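Local coordinates for outer membrane protein assembly factor BamA (Haemophilus ducreyi, PDB 4K3C) that probably acts within the Bam complex to fold and insert beta-barrel proteins into the bacterial outer membrane, at residues Ser397-Ala402 against Ser456-Ala461; Tyr485-Ala490 against Lys514-Asp519; Phe507-Pro512 against Ile521-Phe526. All blocks are in the same frame, centred on the assembly; numbering follows the deposited sequence.

Interaction 1 (Ser397-Ala402 against Ser456-Ala461); sequences SLRGFA and SVFVDA
The Leu-Arg-Gly-Phe run from Leu-398 to Phe-401 corresponds to the (V/I)RG(F/Y) motif that Omp85 proteins carry in the long loop folded into their barrel, with leucine at the first position, and its Arg-399 meets Phe-458 and Asp-460 on the lumen side of strand 453-465. The motif forms a type II turn, closed by Phe-401 N to Leu-398 O at 3.1 Å; Gly-400 suits its third position, where positive phi would press a CB against the preceding carbonyl. Asp-460 OD2 receives two donors. Arg-399 N approaches the anti lone pair of Asp-460 OD2 at 3.2 Å in a nearly straight bond (169°), and Arg-399 NE makes a 2.8 Å salt bridge with the same Asp-460 OD2 from the syn side, tilted out of the carboxylate plane. One carboxylate oxygen thus fixes both the turn and the side chain it presents. An arginine chain bent at chi3 (-86°) lays the guanidinium across the face of Phe-458. The two planes lie 31° apart, and Arg-399 CZ is 3.8 Å from the centroid of the Phe-458 ring, a cation-pi contact that suits an aromatic residue to this place. Arg-399 NH1 also has a long, weak ion pair with Glu-437, so acidic groups probably balance the arginine's charge. Apolar Leu-398 runs alongside the aspartate in the opposite sense, its methyl CD2 4.0 Å from Asp-460 CB.

Interaction 2 (Tyr485-Ala490 against Lys514-Asp519); sequences YKRVRA and KKYAGD
Tyr-516 packs its ring against Arg-487 at a face and Arg-489 at an edge, and this is the tightly packed part of the contact. Arg-487 CB lies over one face, 4.3 Å from the Tyr-516 ring centroid in a CH-pi contact, while the edge meets Arg-489 CG, 3.7 Å from Tyr-516 CD1, and Val-488 O, 3.4 Å from Tyr-516 CE1. Tyr-516 has its CG anti to the carbonyl carbon (chi1 -76°), which sends the ring across the other segment. Arg-489 folds back through bends at chi2 and chi3, turning a guanidinium face to Tyr-516 CD1 with the two planes 44° apart. Arg-489 NE and NH2 both hold Arg-487 O side-on, each at 3.2 Å, so one carbonyl fixes the rotation of the flat group. NH1 points the other way, to the carboxylate of Asp-519; a salt bridge fits there, though the position of Asp-519 OD2 is doubtful. Arginine suits this place because its several N-H groups can hold the carbonyl of Arg-487 and still face that carboxylate. Ala-490 and Lys-514 form an antiparallel hydrogen-bonded pair with long bonds: Lys-514 N reaches Ala-490 O at 3.3 Å, and the return bond is weak. The loose side is the exposed one, where the ends of Lys-514 and Lys-515 lead away and Lys-486 turns to Asp-484. Here the loop of the barrel's last hairpin leans back on the start of strand 489-500, at the extracellular rim of the Omp85 barrel.

Interaction 3 (Phe507-Pro512 against Ile521-Phe526); sequences FSYAKP and IEQFQF
Phe-507 leans its ring obliquely toward Phe-524 and Phe-526, its CD2 lying 3.6 Å from Phe-526 CB and 3.8 Å from Phe-524 CZ. The side chains of Phe-507 and Phe-524 lie side by side and point the same way; the CB of Phe-526 packs against Phe-507 CD2, while its own ring turns away because CG sits between the backbone N and the carbonyl carbon (chi1 68°). On the opposite face small Ser-508 leaves room beside the longer Gln-525; the bond from Ser-508 OG to Gln-525 OE1 is weak at 3.4 Å, and Gln-525 OE1 takes its stronger bond from Gly-400 N. This is the closing hairpin of the Omp85 barrel, strand 503-512 with strand 521-531, and the latter also pairs with strand 160-169 to shut the cylinder. Large aromatics suit the Phe-507 face, on the outer surface where lipid would lie, and polar side chains suit the lumen face. Gln-525 N to Ser-508 O (3.1 Å) is a sound bond, its partner from Ser-508 N to Gln-525 O a weak one, and Ala-510 N still reaches Gln-523 O, from above the carbonyl plane. At Gln-523 the chain takes helical backbone angles, and the strands then diverge until the CA atoms of Pro-512 and Ile-521 are 7.9 Å apart. The side chain of Gln-523 lies over this widening, its CB 3.4 Å from Ala-510 O and its extended end alongside Tyr-509. Farther on, the compact ring of Pro-512 knocks against the tip of the branched Ile-521, Pro-512 CG to Ile-521 CD1 at 3.7 Å.

Overall arrangement
All three contacts involve the C-terminal strands of the barrel domain and the loop folded inside it, in a construct that also carries two POTRA domains. Interaction 1 is the most buried: a charged loop residue lies in the lumen, where charge pairing and cation-pi contact dominate. Interaction 3, about 8 Å away between centres, is wall: backbone bonds between strands, with aromatics outside. Phe-401 packs on Ile-521, so the inner loop also rests on the hairpin. Interaction 2 lies at the more exposed rim, about 13 Å from interaction 1 between centres, with arginine-aromatic packing; Ala-490 and Ala-461 touch there. Interaction 3 joins the two strands of the last hairpin, whereas interaction 2 ties its loop to strand 489-500.

Interaction 1 (Ser397-Ala402 against Ser456-Ala461)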
loop_
_atom_site.group_PDB
_atom_site.type_symbol
_atom_site.label_atom_id
_atom_site.label_comp_id
_atom_site.label_asym_id
_atom_site.label_seq_id
_atom_site.Cartn_x
_atom_site.Cartn_y
_atom_site.Cartn_z
ATOM N N SER A 397 -9.586 -10.574 11.529
ATOM C CA SER A 397 -9.498 -10.343 12.966
ATOM C C SER A 397 -9.601 -11.597 13.843
ATOM O O SER A 397 -8.767 -11.791 14.723
ATOM C CB SER A 397 -10.470 -9.252 13.430
ATOM O OG SER A 397 -11.799 -9.723 13.504
ATOM N N LEU A 398 -10.611 -12.436 13.623
ATOM C CA LEU A 398 -10.805 -13.604 14.482
ATOM C C LEU A 398 -11.486 -14.728 13.742
ATOM O O LEU A 398 -12.696 -14.887 13.833
ATOM C CB LEU A 398 -11.651 -13.242 15.702
ATOM C CG LEU A 398 -11.343 -13.881 17.058
ATOM C CD1 LEU A 398 -12.556 -13.783 17.950
ATOM C CD2 LEU A 398 -10.909 -15.299 16.910
ATOM N N ARG A 399 -10.712 -15.536 13.034
ATOM C CA ARG A 399 -11.304 -16.631 12.292
ATOM C C ARG A 399 -12.145 -17.578 13.171
ATOM O O ARG A 399 -11.935 -17.666 14.376
ATOM C CB ARG A 399 -10.223 -17.328 11.491
ATOM C CG ARG A 399 -9.680 -16.390 10.430
ATOM C CD ARG A 399 -8.524 -16.973 9.656
ATOM N NE ARG A 399 -7.254 -16.743 10.339
ATOM C CZ ARG A 399 -6.090 -16.629 9.716
ATOM N NH1 ARG A 399 -4.982 -16.415 10.425
ATOM N NH2 ARG A 399 -6.039 -16.724 8.386
ATOM N N GLY A 400 -13.147 -18.228 12.583
ATOM C CA GLY A 400 -14.068 -19.032 13.368
ATOM C C GLY A 400 -15.209 -18.237 13.997
ATOM O O GLY A 400 -16.286 -18.769 14.251
ATOM N N PHE A 401 -14.995 -16.961 14.268
ATOM C CA PHE A 401 -16.130 -16.129 14.650
ATOM C C PHE A 401 -16.666 -15.350 13.438
ATOM O O PHE A 401 -15.902 -14.977 12.545
ATOM C CB PHE A 401 -15.762 -15.210 15.811
ATOM C CG PHE A 401 -15.335 -15.951 17.052
ATOM C CD1 PHE A 401 -14.117 -16.609 17.097
ATOM C CD2 PHE A 401 -16.151 -15.996 18.169
ATOM C CE1 PHE A 401 -13.722 -17.284 18.225
ATOM C CE2 PHE A 401 -15.751 -16.671 19.302
ATOM C CZ PHE A 401 -14.537 -17.319 19.327
ATOM N N ALA A 402 -17.976 -15.134 13.378
ATOM C CA ALA A 402 -18.528 -14.397 12.245
ATOM C C ALA A 402 -18.069 -12.953 12.309
ATOM O O ALA A 402 -17.733 -12.450 13.380
ATOM C CB ALA A 402 -20.027 -14.466 12.233
ATOM N N SER A 456 -1.279 -22.945 6.107
ATOM C CA SER A 456 -0.826 -22.502 7.417
ATOM C C SER A 456 -1.707 -23.017 8.541
ATOM O O SER A 456 -2.812 -23.493 8.305
ATOM C CB SER A 456 -0.791 -20.979 7.472
ATOM O OG SER A 456 -2.074 -20.432 7.214
ATOM N N VAL A 457 -1.207 -22.916 9.764
ATOM C CA VAL A 457 -1.965 -23.283 10.948
ATOM C C VAL A 457 -1.791 -22.144 11.917
ATOM O O VAL A 457 -0.673 -21.651 12.105
ATOM C CB VAL A 457 -1.448 -24.582 11.565
ATOM C CG1 VAL A 457 -2.005 -24.767 12.965
ATOM C CG2 VAL A 457 -1.814 -25.772 10.663
ATOM N N PHE A 458 -2.885 -21.698 12.522
ATOM C CA PHE A 458 -2.866 -20.377 13.145
ATOM C C PHE A 458 -3.559 -20.390 14.498
ATOM O O PHE A 458 -4.305 -21.331 14.830
ATOM C CB PHE A 458 -3.521 -19.316 12.216
ATOM C CG PHE A 458 -4.984 -19.535 12.014
ATOM C CD1 PHE A 458 -5.906 -18.996 12.893
ATOM C CD2 PHE A 458 -5.444 -20.322 10.975
ATOM C CE1 PHE A 458 -7.248 -19.233 12.740
ATOM C CE2 PHE A 458 -6.795 -20.552 10.811
ATOM C CZ PHE A 458 -7.695 -20.004 11.698
ATOM N N VAL A 459 -3.305 -19.330 15.265
ATOM C CA VAL A 459 -4.107 -19.011 16.436
ATOM C C VAL A 459 -4.463 -17.531 16.362
ATOM O O VAL A 459 -3.577 -16.668 16.360
ATOM C CB VAL A 459 -3.371 -19.330 17.767
ATOM C CG1 VAL A 459 -4.035 -18.609 18.933
ATOM C CG2 VAL A 459 -3.342 -20.830 18.010
ATOM N N ASP A 460 -5.749 -17.228 16.261
ATOM C CA ASP A 460 -6.174 -15.829 16.276
ATOM C C ASP A 460 -6.736 -15.565 17.663
ATOM O O ASP A 460 -7.156 -16.490 18.359
ATOM C CB ASP A 460 -7.251 -15.528 15.213
ATOM C CG ASP A 460 -6.732 -15.619 13.772
ATOM O OD1 ASP A 460 -5.523 -15.815 13.558
ATOM O OD2 ASP A 460 -7.547 -15.469 12.835
ATOM N N ALA A 461 -6.741 -14.302 18.061
ATOM C CA ALA A 461 -7.267 -13.897 19.358
ATOM C C ALA A 461 -7.549 -12.402 19.325
ATOM O O ALA A 461 -6.744 -11.619 18.805
ATOM C CB ALA A 461 -6.292 -14.239 20.469
#

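Interaction 2 (Tyr485-Ala490 against Lys514-Asp519)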
loop_
_atom_site.group_PDB
_atom_site.type_symbol
_atom_site.label_atom_id
_atom_site.label_comp_id
_atom_site.label_asym_id
_atom_site.label_seq_id
_atom_site.Cartn_x
_atom_site.Cartn_y
_atom_site.Cartn_z
ATOM N N TYR A 485 -11.620 -5.572 29.451
ATOM C CA TYR A 485 -10.727 -5.899 28.345
ATOM C C TYR A 485 -10.345 -7.391 28.325
ATOM O O TYR A 485 -9.898 -7.896 27.306
ATOM C CB TYR A 485 -9.467 -5.010 28.373
ATOM C CG TYR A 485 -8.305 -5.636 29.104
ATOM C CD1 TYR A 485 -8.154 -5.475 30.472
ATOM C CD2 TYR A 485 -7.363 -6.399 28.427
ATOM C CE1 TYR A 485 -7.099 -6.051 31.143
ATOM C CE2 TYR A 485 -6.303 -6.987 29.087
ATOM C CZ TYR A 485 -6.173 -6.815 30.447
ATOM O OH TYR A 485 -5.119 -7.414 31.118
ATOM N N LYS A 486 -10.518 -8.092 29.443
ATOM C CA LYS A 486 -10.073 -9.489 29.538
ATOM C C LYS A 486 -11.020 -10.551 28.933
ATOM O O LYS A 486 -10.749 -11.751 29.034
ATOM C CB LYS A 486 -9.767 -9.864 30.991
ATOM C CG LYS A 486 -8.952 -8.843 31.733
ATOM C CD LYS A 486 -8.747 -9.221 33.201
ATOM C CE LYS A 486 -10.016 -9.066 34.035
ATOM N NZ LYS A 486 -10.891 -10.269 33.910
ATOM N N ARG A 487 -12.123 -10.136 28.316
ATOM C CA ARG A 487 -13.065 -11.102 27.756
ATOM C C ARG A 487 -12.638 -11.454 26.350
ATOM O O ARG A 487 -13.383 -11.358 25.374
ATOM C CB ARG A 487 -14.503 -10.610 27.867
ATOM C CG ARG A 487 -14.932 -10.522 29.318
ATOM C CD ARG A 487 -16.305 -9.918 29.511
ATOM N NE ARG A 487 -17.339 -10.684 28.837
ATOM C CZ ARG A 487 -17.859 -10.343 27.667
ATOM N NH1 ARG A 487 -18.798 -11.094 27.112
ATOM N NH2 ARG A 487 -17.440 -9.247 27.057
ATOM N N VAL A 488 -11.389 -11.876 26.290
ATOM C CA VAL A 488 -10.712 -12.215 25.062
ATOM C C VAL A 488 -11.224 -13.535 24.494
ATOM O O VAL A 488 -11.497 -14.500 25.233
ATOM C CB VAL A 488 -9.208 -12.341 25.334
ATOM C CG1 VAL A 488 -8.448 -12.451 24.052
ATOM C CG2 VAL A 488 -8.742 -11.138 26.111
ATOM N N ARG A 489 -11.368 -13.566 23.177
ATOM C CA ARG A 489 -11.703 -14.797 22.499
ATOM C C ARG A 489 -10.558 -15.185 21.615
ATOM O O ARG A 489 -9.727 -14.346 21.256
ATOM C CB ARG A 489 -12.980 -14.632 21.691
ATOM C CG ARG A 489 -14.214 -14.731 22.556
ATOM C CD ARG A 489 -15.226 -13.717 22.166
ATOM N NE ARG A 489 -15.227 -12.555 23.041
ATOM C CZ ARG A 489 -16.337 -11.900 23.373
ATOM N NH1 ARG A 489 -17.501 -12.339 22.920
ATOM N NH2 ARG A 489 -16.293 -10.818 24.146
ATOM N N ALA A 490 -10.509 -16.460 21.275
ATOM C CA ALA A 490 -9.449 -16.943 20.443
ATOM C C ALA A 490 -9.844 -18.231 19.740
ATOM O O ALA A 490 -10.792 -18.908 20.108
ATOM C CB ALA A 490 -8.238 -17.143 21.265
ATOM N N LYS A 514 -11.785 -20.321 22.890
ATOM C CA LYS A 514 -12.392 -19.537 23.957
ATOM C C LYS A 514 -13.509 -18.696 23.355
ATOM O O LYS A 514 -13.282 -17.895 22.448
ATOM C CB LYS A 514 -11.363 -18.630 24.616
ATOM C CG LYS A 514 -11.413 -18.614 26.144
ATOM C CD LYS A 514 -12.793 -18.262 26.690
ATOM C CE LYS A 514 -12.706 -17.490 28.009
ATOM N NZ LYS A 514 -12.480 -18.393 29.173
ATOM N N LYS A 515 -14.727 -18.903 23.832
ATOM C CA LYS A 515 -15.832 -18.058 23.410
ATOM C C LYS A 515 -16.642 -17.613 24.610
ATOM O O LYS A 515 -16.336 -17.929 25.760
ATOM C CB LYS A 515 -16.731 -18.779 22.398
ATOM C CG LYS A 515 -17.185 -20.168 22.832
ATOM C CD LYS A 515 -18.069 -20.810 21.787
ATOM C CE LYS A 515 -18.335 -22.268 22.116
ATOM N NZ LYS A 515 -19.195 -22.927 21.074
ATOM N N TYR A 516 -17.676 -16.845 24.339
ATOM C CA TYR A 516 -18.543 -16.402 25.397
ATOM C C TYR A 516 -19.942 -16.701 24.903
ATOM O O TYR A 516 -20.147 -16.870 23.693
ATOM C CB TYR A 516 -18.276 -14.917 25.742
ATOM C CG TYR A 516 -16.994 -14.749 26.560
ATOM C CD1 TYR A 516 -15.747 -14.894 25.965
ATOM C CD2 TYR A 516 -17.035 -14.493 27.924
ATOM C CE1 TYR A 516 -14.590 -14.782 26.694
ATOM C CE2 TYR A 516 -15.870 -14.379 28.662
ATOM C CZ TYR A 516 -14.649 -14.526 28.039
ATOM O OH TYR A 516 -13.469 -14.425 28.750
ATOM N N ALA A 517 -20.870 -16.844 25.849
ATOM C CA ALA A 517 -22.275 -17.072 25.555
ATOM C C ALA A 517 -22.728 -16.058 24.537
ATOM O O ALA A 517 -22.449 -14.869 24.687
ATOM C CB ALA A 517 -23.083 -16.917 26.809
ATOM N N GLY A 518 -23.398 -16.529 23.489
ATOM C CA GLY A 518 -24.015 -15.653 22.505
ATOM C C GLY A 518 -23.113 -15.187 21.379
ATOM O O GLY A 518 -23.526 -14.384 20.533
ATOM N N ASP A 519 -21.879 -15.682 21.377
ATOM C CA ASP A 519 -20.926 -15.369 20.326
ATOM C C ASP A 519 -21.259 -16.102 19.030
ATOM O O ASP A 519 -21.450 -17.321 19.028
ATOM C CB ASP A 519 -19.518 -15.707 20.797
ATOM C CG ASP A 519 -19.032 -14.747 21.839
ATOM O OD1 ASP A 519 -19.835 -13.863 22.210
ATOM O OD2 ASP A 519 -17.874 -14.873 22.291
#

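Interaction 3 (Phe507-Pro512 against Ile521-Phe526)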
loop_
_atom_site.group_PDB
_atom_site.type_symbol
_atom_site.label_atom_id
_atom_site.label_comp_id
_atom_site.label_asym_id
_atom_site.label_seq_id
_atom_site.Cartn_x
_atom_site.Cartn_y
_atom_site.Cartn_z
ATOM N N PHE A 507 -9.082 -19.693 2.066
ATOM C CA PHE A 507 -9.975 -20.470 2.900
ATOM C C PHE A 507 -9.490 -20.544 4.354
ATOM O O PHE A 507 -8.341 -20.218 4.671
ATOM C CB PHE A 507 -10.168 -21.857 2.296
ATOM C CG PHE A 507 -10.644 -21.825 0.870
ATOM C CD1 PHE A 507 -9.735 -21.773 -0.184
ATOM C CD2 PHE A 507 -12.003 -21.845 0.580
ATOM C CE1 PHE A 507 -10.171 -21.747 -1.501
ATOM C CE2 PHE A 507 -12.451 -21.821 -0.731
ATOM C CZ PHE A 507 -11.535 -21.771 -1.778
ATOM N N SER A 508 -10.388 -20.957 5.233
ATOM C CA SER A 508 -10.112 -21.011 6.645
ATOM C C SER A 508 -11.122 -21.966 7.230
ATOM O O SER A 508 -12.313 -21.880 6.918
ATOM C CB SER A 508 -10.303 -19.635 7.284
ATOM O OG SER A 508 -11.351 -19.651 8.256
ATOM N N TYR A 509 -10.646 -22.905 8.040
ATOM C CA TYR A 509 -11.528 -23.669 8.905
ATOM C C TYR A 509 -10.980 -23.408 10.271
ATOM O O TYR A 509 -9.812 -23.670 10.528
ATOM C CB TYR A 509 -11.474 -25.164 8.599
ATOM C CG TYR A 509 -12.599 -25.968 9.230
ATOM C CD1 TYR A 509 -12.875 -25.871 10.588
ATOM C CD2 TYR A 509 -13.386 -26.814 8.464
ATOM C CE1 TYR A 509 -13.893 -26.592 11.163
ATOM C CE2 TYR A 509 -14.403 -27.543 9.036
ATOM C CZ TYR A 509 -14.651 -27.428 10.390
ATOM O OH TYR A 509 -15.666 -28.154 10.975
ATOM N N ALA A 510 -11.804 -22.880 11.156
ATOM C CA ALA A 510 -11.286 -22.582 12.473
ATOM C C ALA A 510 -12.244 -23.050 13.534
ATOM O O ALA A 510 -13.463 -23.010 13.354
ATOM C CB ALA A 510 -10.961 -21.086 12.624
ATOM N N LYS A 511 -11.668 -23.519 14.632
ATOM C CA LYS A 511 -12.432 -23.914 15.791
ATOM C C LYS A 511 -12.034 -22.915 16.875
ATOM O O LYS A 511 -10.878 -22.497 16.933
ATOM C CB LYS A 511 -12.041 -25.335 16.176
ATOM C CG LYS A 511 -13.088 -26.094 16.955
ATOM C CD LYS A 511 -12.437 -27.212 17.786
ATOM C CE LYS A 511 -11.436 -26.661 18.810
ATOM N NZ LYS A 511 -11.041 -27.679 19.827
ATOM N N PRO A 512 -13.000 -22.491 17.701
ATOM C CA PRO A 512 -12.776 -21.607 18.853
ATOM C C PRO A 512 -12.090 -22.317 20.010
ATOM O O PRO A 512 -12.438 -23.462 20.283
ATOM C CB PRO A 512 -14.197 -21.235 19.293
ATOM C CG PRO A 512 -15.054 -21.533 18.154
ATOM C CD PRO A 512 -14.429 -22.677 17.424
ATOM N N ILE A 521 -20.500 -18.067 16.021
ATOM C CA ILE A 521 -19.429 -18.882 15.465
ATOM C C ILE A 521 -19.666 -19.243 14.005
ATOM O O ILE A 521 -20.647 -19.886 13.682
ATOM C CB ILE A 521 -19.288 -20.206 16.250
ATOM C CG1 ILE A 521 -19.030 -19.926 17.727
ATOM C CG2 ILE A 521 -18.173 -21.055 15.672
ATOM C CD1 ILE A 521 -17.825 -19.062 17.980
ATOM N N GLU A 522 -18.752 -18.843 13.133
ATOM C CA GLU A 522 -18.787 -19.229 11.722
ATOM C C GLU A 522 -17.448 -19.872 11.370
ATOM O O GLU A 522 -16.505 -19.187 10.976
ATOM C CB GLU A 522 -19.031 -17.994 10.857
ATOM C CG GLU A 522 -18.884 -18.168 9.355
ATOM C CD GLU A 522 -19.095 -16.858 8.600
ATOM O OE1 GLU A 522 -18.415 -15.851 8.923
ATOM O OE2 GLU A 522 -19.957 -16.834 7.692
ATOM N N GLN A 523 -17.376 -21.190 11.532
ATOM C CA GLN A 523 -16.141 -21.958 11.390
ATOM C C GLN A 523 -15.499 -21.909 10.010
ATOM O O GLN A 523 -14.295 -21.659 9.874
ATOM C CB GLN A 523 -16.404 -23.415 11.737
ATOM C CG GLN A 523 -17.274 -23.582 12.937
ATOM C CD GLN A 523 -17.149 -24.949 13.530
ATOM O OE1 GLN A 523 -17.731 -25.912 13.029
ATOM N NE2 GLN A 523 -16.377 -25.053 14.599
ATOM N N PHE A 524 -16.284 -22.193 8.984
ATOM C CA PHE A 524 -15.737 -22.137 7.646
ATOM C C PHE A 524 -15.973 -20.749 7.058
ATOM O O PHE A 524 -17.068 -20.201 7.116
ATOM C CB PHE A 524 -16.319 -23.237 6.766
ATOM C CG PHE A 524 -15.696 -23.313 5.415
ATOM C CD1 PHE A 524 -14.390 -23.742 5.268
ATOM C CD2 PHE A 524 -16.418 -22.957 4.283
ATOM C CE1 PHE A 524 -13.808 -23.821 4.012
ATOM C CE2 PHE A 524 -15.852 -23.031 3.024
ATOM C CZ PHE A 524 -14.541 -23.465 2.886
ATOM N N GLN A 525 -14.916 -20.178 6.514
ATOM C CA GLN A 525 -14.955 -18.845 5.976
ATOM C C GLN A 525 -14.068 -18.836 4.736
ATOM O O GLN A 525 -13.179 -19.668 4.610
ATOM C CB GLN A 525 -14.474 -17.854 7.035
ATOM C CG GLN A 525 -15.395 -17.775 8.253
ATOM C CD GLN A 525 -14.710 -17.243 9.501
ATOM O OE1 GLN A 525 -13.602 -17.669 9.853
ATOM N NE2 GLN A 525 -15.383 -16.329 10.195
ATOM N N PHE A 526 -14.308 -17.920 3.806
ATOM C CA PHE A 526 -13.589 -17.970 2.536
ATOM C C PHE A 526 -13.837 -16.700 1.764
ATOM O O PHE A 526 -14.910 -16.126 1.877
ATOM C CB PHE A 526 -14.109 -19.132 1.688
ATOM C CG PHE A 526 -15.516 -18.932 1.212
ATOM C CD1 PHE A 526 -16.595 -19.202 2.055
ATOM C CD2 PHE A 526 -15.767 -18.456 -0.061
ATOM C CE1 PHE A 526 -17.894 -19.002 1.642
ATOM C CE2 PHE A 526 -17.069 -18.254 -0.490
ATOM C CZ PHE A 526 -18.130 -18.529 0.363
#